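Local coordinates for RimK-related lysine biosynthesis protein (Thermococcus kodakarensis, PDB 5K2M), which is a magnesium-dependent ATP-grasp ligase of the LysX branch of the RimK family, binds ADP, and probably forms amide bonds in amino-acid biosynthesis, at residues M15-R20 / I47-S52; L35-N40 / A60-S65; M246-A251 / D258-L263. All blocks are in the same frame, centred on the assembly; numbering follows the deposited sequence.

Contact 1. Residues M15-R20 / I47-S52; sequences MAIKER and IIRNVS
I17 meets both I47 and R49, joining helix 12-24 to strand 45-49 in the parallel alpha/beta sheet near the start of the chain. Its two branches divide the work. CG2 lies 3.9 Å from I47 CD1, an apolar touch between two isoleucines; beta-branching suits I47 to its strand, and the bulk of I17 fills the face of the helix turned to the sheet. With CG1 lying anti to the carbonyl carbon (chi1 -68°), the other branch carries CD1 over one face of the R49 guanidinium, near its rim. A methyl in that position packs against the flat group while its N-H bonds remain available around the edge.

Those bonds hold the buried arginine: NE forms a salt bridge with E14, and NH1 donates to the backbone carbonyl of M246, so strand, helix and the later chain meet at one side chain. Bends at chi2 and chi3 fold the arginine back to this meeting point, about 9 Å from the side chain of the magnesium ligand N243. A leucine in place of R49 would probably leave E14 without its charged partner and the M246 carbonyl without this donor. Further out, R20 NH1 and E19 OE2 pair at 2.7 Å. At the heart of the contact, I17 CD1 sits 3.5 Å from R49 NE.

Contact 2. Residues L35-N40 / A60-S65; sequences LLFPGN and ARLFES
F37 packs against L62 and F63, joining the short strand 36-37 to helix 53-65, which connects the neighbouring parallel strands 45-49 and 70-71 in a beta-alpha-beta crossover. No hydrogen bond crosses the tight part, and its side-chain contacts are apolar. L62 CB stands over the centre of the F37 ring in a CH-pi contact, 3.5 Å from the centroid and only 1° off the normal. The leucine then runs on toward the root of the phenylalanine, where its CD2 comes to 3.7 Å from F37 CB.

On its far rim the same ring turns from face to edge. F37 and F63 make a T-shaped pair, with planes at 88° and centroids 5.0 Å apart, the edge of F37 directed at the face of F63. Setting CG of F37 anti to the carbonyl carbon (chi1 -62°) swings the ring toward the helix, so that one flat residue serves two neighbours in different ways. L35 adds its CD2 to F63, 3.6 Å from CE2. Y41 also meets both phenylalanine rings, edge-to-face with F63.

Across the strand the character changes. L36 points away from the helix, and L36 and F37 pair antiparallel with a strand of the second subunit, extending the sheet across the interface. Exposed P38 follows a cis peptide bond and offers its carbonyl to K100 of that subunit. G39 suits the turn because a CB there would clash with L36 O. Back in the dense interior, F37 CZ lies over the centre of the F63 ring, 3.6 Å above its plane.

Contact 3. Residues M246-A251 / D258-L263; sequences MEFKNA and DMAGKL
The backbones come nearest at F248 and M259, whose CA atoms are 7.0 Å apart where two successive helices, 249-255 and 259-272, begin. F248 occupies the N-cap position of the first. Its CG sits between the backbone N and the carbonyl carbon (chi1 56°), the crowded position, which directs the ring at the second helix. M259 CB covers one ring face toward the rim, a CH-pi contact 3.8 Å from the centroid and 20° off the normal. A260 CB approaches the far end of the ring, 3.8 Å from CZ. The flexible methionine, bent at chi2, carries on past the phenylalanine to place CE 3.6 Å from A251 CB; the small side chains of A251 and A260 allow this closeness.

D258 caps the second helix: G261 N donates to its OD1 at 3.2 Å, approaching from above the carboxylate plane. A side chain at G261 would collide with D258 OD2. The same OD1 forms a salt bridge with R20 of helix 12-24, and E13 of that helix accepts from the F248 and K249 amides. N250 and A251 also bond to a modified side chain on the chain of another protein, consistent with a substrate-carrying partner. No hydrogen bond or salt bridge crosses between the two segments, which implies that their mutual position rests largely on shape, while polar groups secure the helix starts and their neighbours.

Overall arrangement
Contacts 1 and 2 interleave along the chain, in the order 15-20, 35-40, 47-52, 60-65, and contact 3 follows near its end. The centres of contacts 1 and 2 are about 18 Å apart, linked through helix 53-65, which follows strand 45-49 of the parallel sheet; I48 CD1 packs 3.8 Å from A60 N. Contact 3 lies about 10 Å from contact 1 and about 26 Å from contact 2, centre to centre. Helix 259-272 packs back onto helix 12-24, with L263 CD2 3.5 Å from I17 CD1, and L263 also touches I47 of the sheet. Contact 1 thus joins the parallel sheet, through R49, to the chain that follows the magnesium ligand N243, whereas contact 2 faces the second subunit.

Contact 1. Residues M15-R20 / I47-S52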
ATOM      1  N   MET A  15     -33.385   8.975  39.749  1.00 46.92           N
ATOM      2  CA  MET A  15     -33.755   7.982  40.760  1.00 49.77           C
ATOM      3  C   MET A  15     -35.216   7.541  40.586  1.00 47.79           C
ATOM      4  O   MET A  15     -35.542   6.379  40.787  1.00 48.90           O
ATOM      5  CB  MET A  15     -33.520   8.523  42.182  1.00 53.68           C
ATOM      6  CG  MET A  15     -32.068   8.889  42.516  1.00 54.60           C
ATOM      7  SD  MET A  15     -30.832   7.586  42.253  1.00 60.52           S
ATOM      8  CE  MET A  15     -31.436   6.245  43.283  1.00 58.61           C
ATOM      9  N   ALA A  16     -36.094   8.468  40.214  1.00 46.04           N
ATOM     10  CA  ALA A  16     -37.487   8.122  39.963  1.00 47.31           C
ATOM     11  C   ALA A  16     -37.579   7.265  38.692  1.00 46.31           C
ATOM     12  O   ALA A  16     -38.292   6.263  38.656  1.00 44.27           O
ATOM     13  CB  ALA A  16     -38.335   9.382  39.835  1.00 47.86           C
ATOM     14  N   ILE A  17     -36.826   7.642  37.659  1.00 44.06           N
ATOM     15  CA  ILE A  17     -36.826   6.874  36.416  1.00 43.39           C
ATOM     16  C   ILE A  17     -36.361   5.448  36.696  1.00 44.15           C
ATOM     17  O   ILE A  17     -36.957   4.496  36.214  1.00 42.43           O
ATOM     18  CB  ILE A  17     -35.978   7.556  35.325  1.00 43.80           C
ATOM     19  CG1 ILE A  17     -36.668   8.851  34.889  1.00 44.03           C
ATOM     20  CG2 ILE A  17     -35.829   6.657  34.101  1.00 44.88           C
ATOM     21  CD1 ILE A  17     -35.772   9.836  34.185  1.00 43.31           C
ATOM     22  N   LYS A  18     -35.313   5.317  37.506  1.00 44.82           N
ATOM     23  CA  LYS A  18     -34.757   4.023  37.856  1.00 45.90           C
ATOM     24  C   LYS A  18     -35.787   3.140  38.550  1.00 46.79           C
ATOM     25  O   LYS A  18     -35.949   1.980  38.182  1.00 45.69           O
ATOM     26  CB  LYS A  18     -33.535   4.211  38.753  1.00 47.22           C
ATOM     27  CG  LYS A  18     -33.010   2.927  39.375  1.00 49.29           C
ATOM     28  CD  LYS A  18     -31.680   3.183  40.064  1.00 51.58           C
ATOM     29  CE  LYS A  18     -30.955   1.898  40.420  1.00 53.73           C
ATOM     30  NZ  LYS A  18     -31.122   1.582  41.855  1.00 57.26           N
ATOM     31  N   GLU A  19     -36.477   3.695  39.547  1.00 48.30           N
ATOM     32  CA  GLU A  19     -37.518   2.958  40.271  1.00 51.98           C
ATOM     33  C   GLU A  19     -38.604   2.453  39.322  1.00 50.68           C
ATOM     34  O   GLU A  19     -38.965   1.279  39.371  1.00 50.34           O
ATOM     35  CB  GLU A  19     -38.148   3.823  41.376  1.00 56.20           C
ATOM     36  CG  GLU A  19     -39.065   3.064  42.341  1.00 59.33           C
ATOM     37  CD  GLU A  19     -40.482   2.847  41.815  1.00 64.14           C
ATOM     38  OE1 GLU A  19     -41.051   1.743  42.015  1.00 70.41           O
ATOM     39  OE2 GLU A  19     -41.043   3.775  41.197  1.00 68.92           O
ATOM     40  N   ARG A  20     -39.103   3.326  38.448  1.00 50.92           N
ATOM     41  CA  ARG A  20     -40.197   2.944  37.533  1.00 52.91           C
ATOM     42  C   ARG A  20     -39.732   1.886  36.543  1.00 51.33           C
ATOM     43  O   ARG A  20     -40.432   0.908  36.314  1.00 51.21           O
ATOM     44  CB  ARG A  20     -40.741   4.134  36.754  1.00 53.21           C
ATOM     45  CG  ARG A  20     -41.216   5.298  37.598  1.00 56.31           C
ATOM     46  CD  ARG A  20     -42.475   5.045  38.413  1.00 59.14           C
ATOM     47  NE  ARG A  20     -42.894   6.333  38.974  1.00 64.60           N
ATOM     48  CZ  ARG A  20     -42.268   6.977  39.969  1.00 64.10           C
ATOM     49  NH1 ARG A  20     -41.216   6.443  40.597  1.00 63.53           N
ATOM     50  NH2 ARG A  20     -42.716   8.169  40.359  1.00 62.26           N
ATOM     51  N   ILE A  47     -32.726   4.994  28.120  1.00 38.23           N
ATOM     52  CA  ILE A  47     -33.297   6.281  28.486  1.00 37.96           C
ATOM     53  C   ILE A  47     -32.133   7.236  28.701  1.00 38.18           C
ATOM     54  O   ILE A  47     -31.332   7.061  29.616  1.00 39.58           O
ATOM     55  CB  ILE A  47     -34.166   6.160  29.751  1.00 38.35           C
ATOM     56  CG1 ILE A  47     -35.367   5.252  29.454  1.00 40.04           C
ATOM     57  CG2 ILE A  47     -34.658   7.524  30.208  1.00 38.24           C
ATOM     58  CD1 ILE A  47     -36.105   4.770  30.688  1.00 41.18           C
ATOM     59  N   ILE A  48     -32.044   8.232  27.835  1.00 38.28           N
ATOM     60  CA  ILE A  48     -30.896   9.138  27.786  1.00 38.62           C
ATOM     61  C   ILE A  48     -31.090  10.284  28.781  1.00 39.53           C
ATOM     62  O   ILE A  48     -31.984  11.110  28.597  1.00 39.20           O
ATOM     63  CB  ILE A  48     -30.732   9.701  26.363  1.00 37.59           C
ATOM     64  CG1 ILE A  48     -30.505   8.564  25.361  1.00 38.18           C
ATOM     65  CG2 ILE A  48     -29.581  10.710  26.295  1.00 39.27           C
ATOM     66  CD1 ILE A  48     -29.155   7.880  25.457  1.00 37.54           C
ATOM     67  N   ARG A  49     -30.260  10.335  29.825  1.00 39.49           N
ATOM     68  CA  ARG A  49     -30.415  11.345  30.875  1.00 39.71           C
ATOM     69  C   ARG A  49     -29.131  12.126  31.219  1.00 41.12           C
ATOM     70  O   ARG A  49     -29.071  12.760  32.277  1.00 41.44           O
ATOM     71  CB  ARG A  49     -30.992  10.707  32.139  1.00 38.93           C
ATOM     72  CG  ARG A  49     -32.358  10.066  31.948  1.00 40.76           C
ATOM     73  CD  ARG A  49     -33.436  11.093  31.626  1.00 40.23           C
ATOM     74  NE  ARG A  49     -33.534  12.096  32.678  1.00 40.98           N
ATOM     75  CZ  ARG A  49     -34.427  13.082  32.707  1.00 42.98           C
ATOM     76  NH1 ARG A  49     -34.411  13.941  33.719  1.00 43.76           N
ATOM     77  NH2 ARG A  49     -35.337  13.211  31.744  1.00 43.20           N
ATOM     78  N   ASN A  50     -28.143  12.129  30.319  1.00 39.29           N
ATOM     79  CA  ASN A  50     -26.883  12.848  30.556  1.00 39.90           C
ATOM     80  C   ASN A  50     -27.179  14.351  30.782  1.00 40.31           C
ATOM     81  O   ASN A  50     -27.974  14.928  30.050  1.00 39.38           O
ATOM     82  CB  ASN A  50     -25.914  12.729  29.366  1.00 41.49           C
ATOM     83  CG  ASN A  50     -25.644  11.290  28.911  1.00 42.38           C
ATOM     84  OD1 ASN A  50     -24.492  10.854  28.880  1.00 48.33           O
ATOM     85  ND2 ASN A  50     -26.675  10.583  28.485  1.00 39.28           N
ATOM     86  N   VAL A  51     -26.542  14.997  31.761  1.00 39.86           N
ATOM     87  CA  VAL A  51     -26.784  16.439  31.987  1.00 40.33           C
ATOM     88  C   VAL A  51     -26.284  17.310  30.818  1.00 39.37           C
ATOM     89  O   VAL A  51     -26.892  18.327  30.481  1.00 37.96           O
ATOM     90  CB  VAL A  51     -26.173  16.924  33.320  1.00 43.39           C
ATOM     91  CG1 VAL A  51     -26.394  18.416  33.509  1.00 44.36           C
ATOM     92  CG2 VAL A  51     -26.816  16.189  34.480  1.00 46.53           C
ATOM     93  N   SER A  52     -25.179  16.910  30.199  1.00 38.72           N
ATOM     94  CA  SER A  52     -24.669  17.620  29.046  1.00 39.79           C
ATOM     95  C   SER A  52     -25.535  17.295  27.829  1.00 40.90           C
ATOM     96  O   SER A  52     -25.728  16.120  27.480  1.00 37.11           O
ATOM     97  CB  SER A  52     -23.209  17.241  28.775  1.00 40.01           C
ATOM     98  OG  SER A  52     -22.835  17.574  27.460  1.00 38.34           O
TER

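Contact 2. Residues L35-N40 / A60-S65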
ATOM      1  N   LEU A  35     -19.580   4.070  29.177  1.00 41.07           N
ATOM      2  CA  LEU A  35     -19.900   4.187  27.760  1.00 41.35           C
ATOM      3  C   LEU A  35     -18.645   4.184  26.902  1.00 41.19           C
ATOM      4  O   LEU A  35     -17.856   5.121  26.932  1.00 43.86           O
ATOM      5  CB  LEU A  35     -20.712   5.455  27.512  1.00 39.94           C
ATOM      6  CG  LEU A  35     -22.034   5.527  28.287  1.00 41.08           C
ATOM      7  CD1 LEU A  35     -22.645   6.914  28.192  1.00 40.05           C
ATOM      8  CD2 LEU A  35     -23.004   4.450  27.807  1.00 40.93           C
ATOM      9  N   LEU A  36     -18.488   3.137  26.110  1.00 41.81           N
ATOM     10  CA  LEU A  36     -17.350   2.999  25.233  1.00 42.97           C
ATOM     11  C   LEU A  36     -17.819   2.331  23.943  1.00 42.06           C
ATOM     12  O   LEU A  36     -18.390   1.242  23.968  1.00 40.90           O
ATOM     13  CB  LEU A  36     -16.276   2.180  25.946  1.00 44.98           C
ATOM     14  CG  LEU A  36     -14.897   1.969  25.316  1.00 47.80           C
ATOM     15  CD1 LEU A  36     -14.270   3.283  24.879  1.00 49.08           C
ATOM     16  CD2 LEU A  36     -14.002   1.239  26.310  1.00 48.36           C
ATOM     17  N   PHE A  37     -17.611   2.986  22.809  1.00 39.99           N
ATOM     18  CA  PHE A  37     -18.098   2.428  21.549  1.00 39.77           C
ATOM     19  C   PHE A  37     -16.990   2.328  20.511  1.00 40.35           C
ATOM     20  O   PHE A  37     -16.052   3.120  20.543  1.00 38.55           O
ATOM     21  CB  PHE A  37     -19.238   3.278  20.999  1.00 37.64           C
ATOM     22  CG  PHE A  37     -20.448   3.337  21.886  1.00 36.85           C
ATOM     23  CD1 PHE A  37     -20.509   4.238  22.943  1.00 36.68           C
ATOM     24  CD2 PHE A  37     -21.556   2.534  21.627  1.00 37.53           C
ATOM     25  CE1 PHE A  37     -21.640   4.323  23.737  1.00 36.94           C
ATOM     26  CE2 PHE A  37     -22.688   2.610  22.420  1.00 36.88           C
ATOM     27  CZ  PHE A  37     -22.728   3.502  23.481  1.00 37.15           C
ATOM     28  N   PRO A  38     -17.082   1.345  19.594  1.00 41.81           N
ATOM     29  CA  PRO A  38     -18.075   0.281  19.559  1.00 43.56           C
ATOM     30  C   PRO A  38     -17.969  -0.633  20.761  1.00 44.69           C
ATOM     31  O   PRO A  38     -16.887  -0.822  21.301  1.00 45.45           O
ATOM     32  CB  PRO A  38     -17.722  -0.515  18.286  1.00 44.50           C
ATOM     33  CG  PRO A  38     -16.840   0.376  17.490  1.00 43.95           C
ATOM     34  CD  PRO A  38     -16.123   1.230  18.483  1.00 42.86           C
ATOM     35  N   GLY A  39     -19.097  -1.188  21.179  1.00 46.35           N
ATOM     36  CA  GLY A  39     -19.125  -2.065  22.341  1.00 48.32           C
ATOM     37  C   GLY A  39     -20.273  -3.048  22.270  1.00 50.55           C
ATOM     38  O   GLY A  39     -21.118  -2.975  21.383  1.00 50.30           O
ATOM     39  N   ASN A  40     -20.301  -3.944  23.243  1.00 53.04           N
ATOM     40  CA  ASN A  40     -21.278  -5.013  23.309  1.00 57.11           C
ATOM     41  C   ASN A  40     -22.261  -4.701  24.423  1.00 56.29           C
ATOM     42  O   ASN A  40     -21.928  -4.808  25.602  1.00 58.69           O
ATOM     43  CB  ASN A  40     -20.555  -6.335  23.570  1.00 61.38           C
ATOM     44  CG  ASN A  40     -21.503  -7.482  23.852  1.00 67.75           C
ATOM     45  OD1 ASN A  40     -22.638  -7.502  23.365  1.00 71.57           O
ATOM     46  ND2 ASN A  40     -21.039  -8.452  24.639  1.00 70.38           N
ATOM     47  N   ALA A  60     -26.959   8.925  22.509  1.00 34.50           N
ATOM     48  CA  ALA A  60     -28.103   8.395  21.741  1.00 34.12           C
ATOM     49  C   ALA A  60     -27.677   7.840  20.374  1.00 35.70           C
ATOM     50  O   ALA A  60     -28.035   6.720  20.014  1.00 35.18           O
ATOM     51  CB  ALA A  60     -29.180   9.457  21.558  1.00 33.11           C
ATOM     52  N   ARG A  61     -26.899   8.619  19.627  1.00 34.43           N
ATOM     53  CA  ARG A  61     -26.470   8.211  18.297  1.00 35.82           C
ATOM     54  C   ARG A  61     -25.643   6.935  18.333  1.00 36.17           C
ATOM     55  O   ARG A  61     -25.794   6.085  17.470  1.00 36.95           O
ATOM     56  CB  ARG A  61     -25.667   9.326  17.599  1.00 35.30           C
ATOM     57  CG  ARG A  61     -25.103   8.929  16.235  1.00 36.05           C
ATOM     58  CD  ARG A  61     -26.219   8.753  15.209  1.00 36.81           C
ATOM     59  NE  ARG A  61     -25.766   8.169  13.949  1.00 36.63           N
ATOM     60  CZ  ARG A  61     -25.738   6.870  13.677  1.00 37.96           C
ATOM     61  NH1 ARG A  61     -25.319   6.455  12.490  1.00 39.40           N
ATOM     62  NH2 ARG A  61     -26.107   5.974  14.585  1.00 37.80           N
ATOM     63  N   LEU A  62     -24.755   6.817  19.319  1.00 36.45           N
ATOM     64  CA  LEU A  62     -23.923   5.626  19.467  1.00 36.44           C
ATOM     65  C   LEU A  62     -24.721   4.351  19.816  1.00 37.22           C
ATOM     66  O   LEU A  62     -24.486   3.277  19.246  1.00 37.94           O
ATOM     67  CB  LEU A  62     -22.838   5.892  20.506  1.00 37.63           C
ATOM     68  CG  LEU A  62     -21.743   6.819  19.955  1.00 38.13           C
ATOM     69  CD1 LEU A  62     -20.977   7.513  21.072  1.00 37.92           C
ATOM     70  CD2 LEU A  62     -20.824   6.023  19.040  1.00 38.12           C
ATOM     71  N   PHE A  63     -25.671   4.464  20.725  1.00 37.14           N
ATOM     72  CA  PHE A  63     -26.557   3.336  21.000  1.00 38.11           C
ATOM     73  C   PHE A  63     -27.381   2.932  19.768  1.00 39.23           C
ATOM     74  O   PHE A  63     -27.523   1.733  19.492  1.00 40.54           O
ATOM     75  CB  PHE A  63     -27.440   3.600  22.219  1.00 37.21           C
ATOM     76  CG  PHE A  63     -26.766   3.265  23.519  1.00 37.81           C
ATOM     77  CD1 PHE A  63     -26.427   1.953  23.811  1.00 38.63           C
ATOM     78  CD2 PHE A  63     -26.466   4.253  24.448  1.00 38.01           C
ATOM     79  CE1 PHE A  63     -25.786   1.624  24.996  1.00 39.30           C
ATOM     80  CE2 PHE A  63     -25.845   3.934  25.640  1.00 38.15           C
ATOM     81  CZ  PHE A  63     -25.501   2.611  25.914  1.00 39.16           C
ATOM     82  N   GLU A  64     -27.881   3.914  19.015  1.00 38.41           N
ATOM     83  CA  GLU A  64     -28.566   3.642  17.736  1.00 38.80           C
ATOM     84  C   GLU A  64     -27.639   2.886  16.771  1.00 40.47           C
ATOM     85  O   GLU A  64     -28.077   1.985  16.073  1.00 40.14           O
ATOM     86  CB  GLU A  64     -29.064   4.940  17.081  1.00 37.36           C
ATOM     87  CG  GLU A  64     -30.186   5.634  17.861  1.00 38.17           C
ATOM     88  CD  GLU A  64     -30.440   7.080  17.448  1.00 37.25           C
ATOM     89  OE1 GLU A  64     -29.646   7.654  16.691  1.00 39.07           O
ATOM     90  OE2 GLU A  64     -31.453   7.663  17.888  1.00 39.50           O
ATOM     91  N   SER A  65     -26.353   3.233  16.764  1.00 40.95           N
ATOM     92  CA  SER A  65     -25.386   2.571  15.896  1.00 40.59           C
ATOM     93  C   SER A  65     -25.230   1.110  16.301  1.00 41.15           C
ATOM     94  O   SER A  65     -24.846   0.284  15.482  1.00 40.57           O
ATOM     95  CB  SER A  65     -24.021   3.281  15.929  1.00 40.46           C
ATOM     96  OG  SER A  65     -23.276   2.972  17.099  1.00 38.05           O
TER

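Contact 3. Residues M246-A251 / D258-L263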
ATOM      1  N   MET A 246     -35.842  16.515  29.673  1.00 43.93           N
ATOM      2  CA  MET A 246     -36.707  17.160  30.665  1.00 44.62           C
ATOM      3  C   MET A 246     -36.277  16.991  32.129  1.00 44.37           C
ATOM      4  O   MET A 246     -35.984  15.885  32.590  1.00 43.98           O
ATOM      5  CB  MET A 246     -38.137  16.643  30.495  1.00 45.89           C
ATOM      6  CG  MET A 246     -38.292  15.134  30.643  1.00 46.91           C
ATOM      7  SD  MET A 246     -40.000  14.553  30.559  1.00 49.77           S
ATOM      8  CE  MET A 246     -40.481  15.188  28.967  1.00 48.72           C
ATOM      9  N   GLU A 247     -36.234  18.094  32.860  1.00 43.88           N
ATOM     10  CA  GLU A 247     -36.280  18.021  34.315  1.00 46.27           C
ATOM     11  C   GLU A 247     -37.736  18.212  34.718  1.00 45.81           C
ATOM     12  O   GLU A 247     -38.516  18.851  33.997  1.00 46.07           O
ATOM     13  CB  GLU A 247     -35.352  19.056  34.968  1.00 49.22           C
ATOM     14  CG  GLU A 247     -33.878  18.636  35.015  1.00 50.20           C
ATOM     15  CD  GLU A 247     -32.978  19.723  35.582  1.00 51.13           C
ATOM     16  OE1 GLU A 247     -32.968  20.823  35.017  1.00 51.91           O
ATOM     17  OE2 GLU A 247     -32.272  19.486  36.587  1.00 52.92           O
ATOM     18  N   PHE A 248     -38.115  17.630  35.852  1.00 45.26           N
ATOM     19  CA  PHE A 248     -39.518  17.613  36.262  1.00 43.53           C
ATOM     20  C   PHE A 248     -39.789  17.440  37.756  1.00 44.77           C
ATOM     21  O   PHE A 248     -40.952  17.319  38.152  1.00 44.98           O
ATOM     22  CB  PHE A 248     -40.268  16.520  35.473  1.00 43.17           C
ATOM     23  CG  PHE A 248     -39.672  15.144  35.606  1.00 42.43           C
ATOM     24  CD1 PHE A 248     -39.936  14.356  36.722  1.00 42.48           C
ATOM     25  CD2 PHE A 248     -38.865  14.622  34.601  1.00 41.57           C
ATOM     26  CE1 PHE A 248     -39.385  13.089  36.843  1.00 41.56           C
ATOM     27  CE2 PHE A 248     -38.320  13.358  34.708  1.00 40.55           C
ATOM     28  CZ  PHE A 248     -38.576  12.587  35.830  1.00 41.94           C
ATOM     29  N   LYS A 249     -38.752  17.459  38.594  1.00 44.99           N
ATOM     30  CA  LYS A 249     -38.952  17.159  40.003  1.00 46.95           C
ATOM     31  C   LYS A 249     -39.896  18.158  40.672  1.00 46.78           C
ATOM     32  O   LYS A 249     -40.693  17.766  41.525  1.00 46.95           O
ATOM     33  CB  LYS A 249     -37.628  17.053  40.770  1.00 49.22           C
ATOM     34  CG  LYS A 249     -36.885  18.360  41.003  1.00 52.02           C
ATOM     35  CD  LYS A 249     -35.580  18.104  41.740  1.00 53.07           C
ATOM     36  CE  LYS A 249     -34.857  19.400  42.072  1.00 56.43           C
ATOM     37  NZ  LYS A 249     -34.391  20.126  40.852  1.00 58.18           N
ATOM     38  N   ASN A 250     -39.811  19.433  40.294  1.00 46.19           N
ATOM     39  CA  ASN A 250     -40.723  20.435  40.851  1.00 46.16           C
ATOM     40  C   ASN A 250     -42.111  20.298  40.234  1.00 45.71           C
ATOM     41  O   ASN A 250     -43.118  20.449  40.932  1.00 45.11           O
ATOM     42  CB  ASN A 250     -40.190  21.863  40.667  1.00 46.11           C
ATOM     43  CG  ASN A 250     -38.853  22.082  41.359  1.00 46.84           C
ATOM     44  OD1 ASN A 250     -38.732  21.955  42.588  1.00 45.43           O
ATOM     45  ND2 ASN A 250     -37.840  22.414  40.578  1.00 46.43           N
ATOM     46  N   ALA A 251     -42.155  19.985  38.937  1.00 45.23           N
ATOM     47  CA  ALA A 251     -43.431  19.840  38.219  1.00 46.19           C
ATOM     48  C   ALA A 251     -44.233  18.631  38.709  1.00 46.28           C
ATOM     49  O   ALA A 251     -45.446  18.721  38.892  1.00 46.05           O
ATOM     50  CB  ALA A 251     -43.200  19.748  36.723  1.00 44.08           C
ATOM     51  N   ASP A 258     -46.887  11.737  37.186  1.00 57.02           N
ATOM     52  CA  ASP A 258     -45.778  10.804  37.273  1.00 56.60           C
ATOM     53  C   ASP A 258     -45.015  10.852  35.954  1.00 52.53           C
ATOM     54  O   ASP A 258     -45.178   9.987  35.098  1.00 49.33           O
ATOM     55  CB  ASP A 258     -46.285   9.389  37.587  1.00 57.16           C
ATOM     56  CG  ASP A 258     -45.150   8.399  37.800  1.00 58.77           C
ATOM     57  OD1 ASP A 258     -44.018   8.838  38.087  1.00 61.77           O
ATOM     58  OD2 ASP A 258     -45.371   7.181  37.676  1.00 60.45           O
ATOM     59  N   MET A 259     -44.176  11.872  35.810  1.00 52.54           N
ATOM     60  CA  MET A 259     -43.482  12.118  34.552  1.00 51.08           C
ATOM     61  C   MET A 259     -42.497  10.980  34.329  1.00 47.91           C
ATOM     62  O   MET A 259     -42.322  10.505  33.210  1.00 46.28           O
ATOM     63  CB  MET A 259     -42.708  13.439  34.564  1.00 55.58           C
ATOM     64  CG  MET A 259     -43.364  14.594  35.310  1.00 61.46           C
ATOM     65  SD  MET A 259     -44.603  15.463  34.360  1.00 67.38           S
ATOM     66  CE  MET A 259     -44.938  16.810  35.491  1.00 64.88           C
ATOM     67  N   ALA A 260     -41.836  10.573  35.405  1.00 44.74           N
ATOM     68  CA  ALA A 260     -40.877   9.484  35.354  1.00 45.23           C
ATOM     69  C   ALA A 260     -41.525   8.195  34.815  1.00 45.42           C
ATOM     70  O   ALA A 260     -41.036   7.586  33.853  1.00 46.96           O
ATOM     71  CB  ALA A 260     -40.286   9.259  36.737  1.00 44.80           C
ATOM     72  N   GLY A 261     -42.634   7.804  35.430  1.00 45.24           N
ATOM     73  CA  GLY A 261     -43.412   6.631  35.008  1.00 45.31           C
ATOM     74  C   GLY A 261     -43.863   6.663  33.558  1.00 45.53           C
ATOM     75  O   GLY A 261     -43.726   5.671  32.834  1.00 46.16           O
ATOM     76  N   LYS A 262     -44.398   7.804  33.134  1.00 44.72           N
ATOM     77  CA  LYS A 262     -44.815   7.990  31.749  1.00 45.66           C
ATOM     78  C   LYS A 262     -43.623   7.905  30.792  1.00 44.98           C
ATOM     79  O   LYS A 262     -43.740   7.359  29.694  1.00 44.97           O
ATOM     80  CB  LYS A 262     -45.524   9.336  31.587  1.00 47.62           C
ATOM     81  CG  LYS A 262     -46.843   9.453  32.336  1.00 50.95           C
ATOM     82  CD  LYS A 262     -47.932   8.725  31.583  1.00 53.77           C
ATOM     83  CE  LYS A 262     -49.234   8.696  32.350  1.00 58.44           C
ATOM     84  NZ  LYS A 262     -50.223   7.856  31.617  1.00 62.28           N
ATOM     85  N   LEU A 263     -42.481   8.446  31.210  1.00 43.50           N
ATOM     86  CA  LEU A 263     -41.279   8.406  30.398  1.00 44.08           C
ATOM     87  C   LEU A 263     -40.822   6.954  30.209  1.00 42.96           C
ATOM     88  O   LEU A 263     -40.452   6.547  29.105  1.00 40.51           O
ATOM     89  CB  LEU A 263     -40.173   9.253  31.043  1.00 46.37           C
ATOM     90  CG  LEU A 263     -38.791   9.276  30.391  1.00 46.89           C
ATOM     91  CD1 LEU A 263     -38.854   9.963  29.043  1.00 48.24           C
ATOM     92  CD2 LEU A 263     -37.785   9.976  31.288  1.00 47.74           C
TER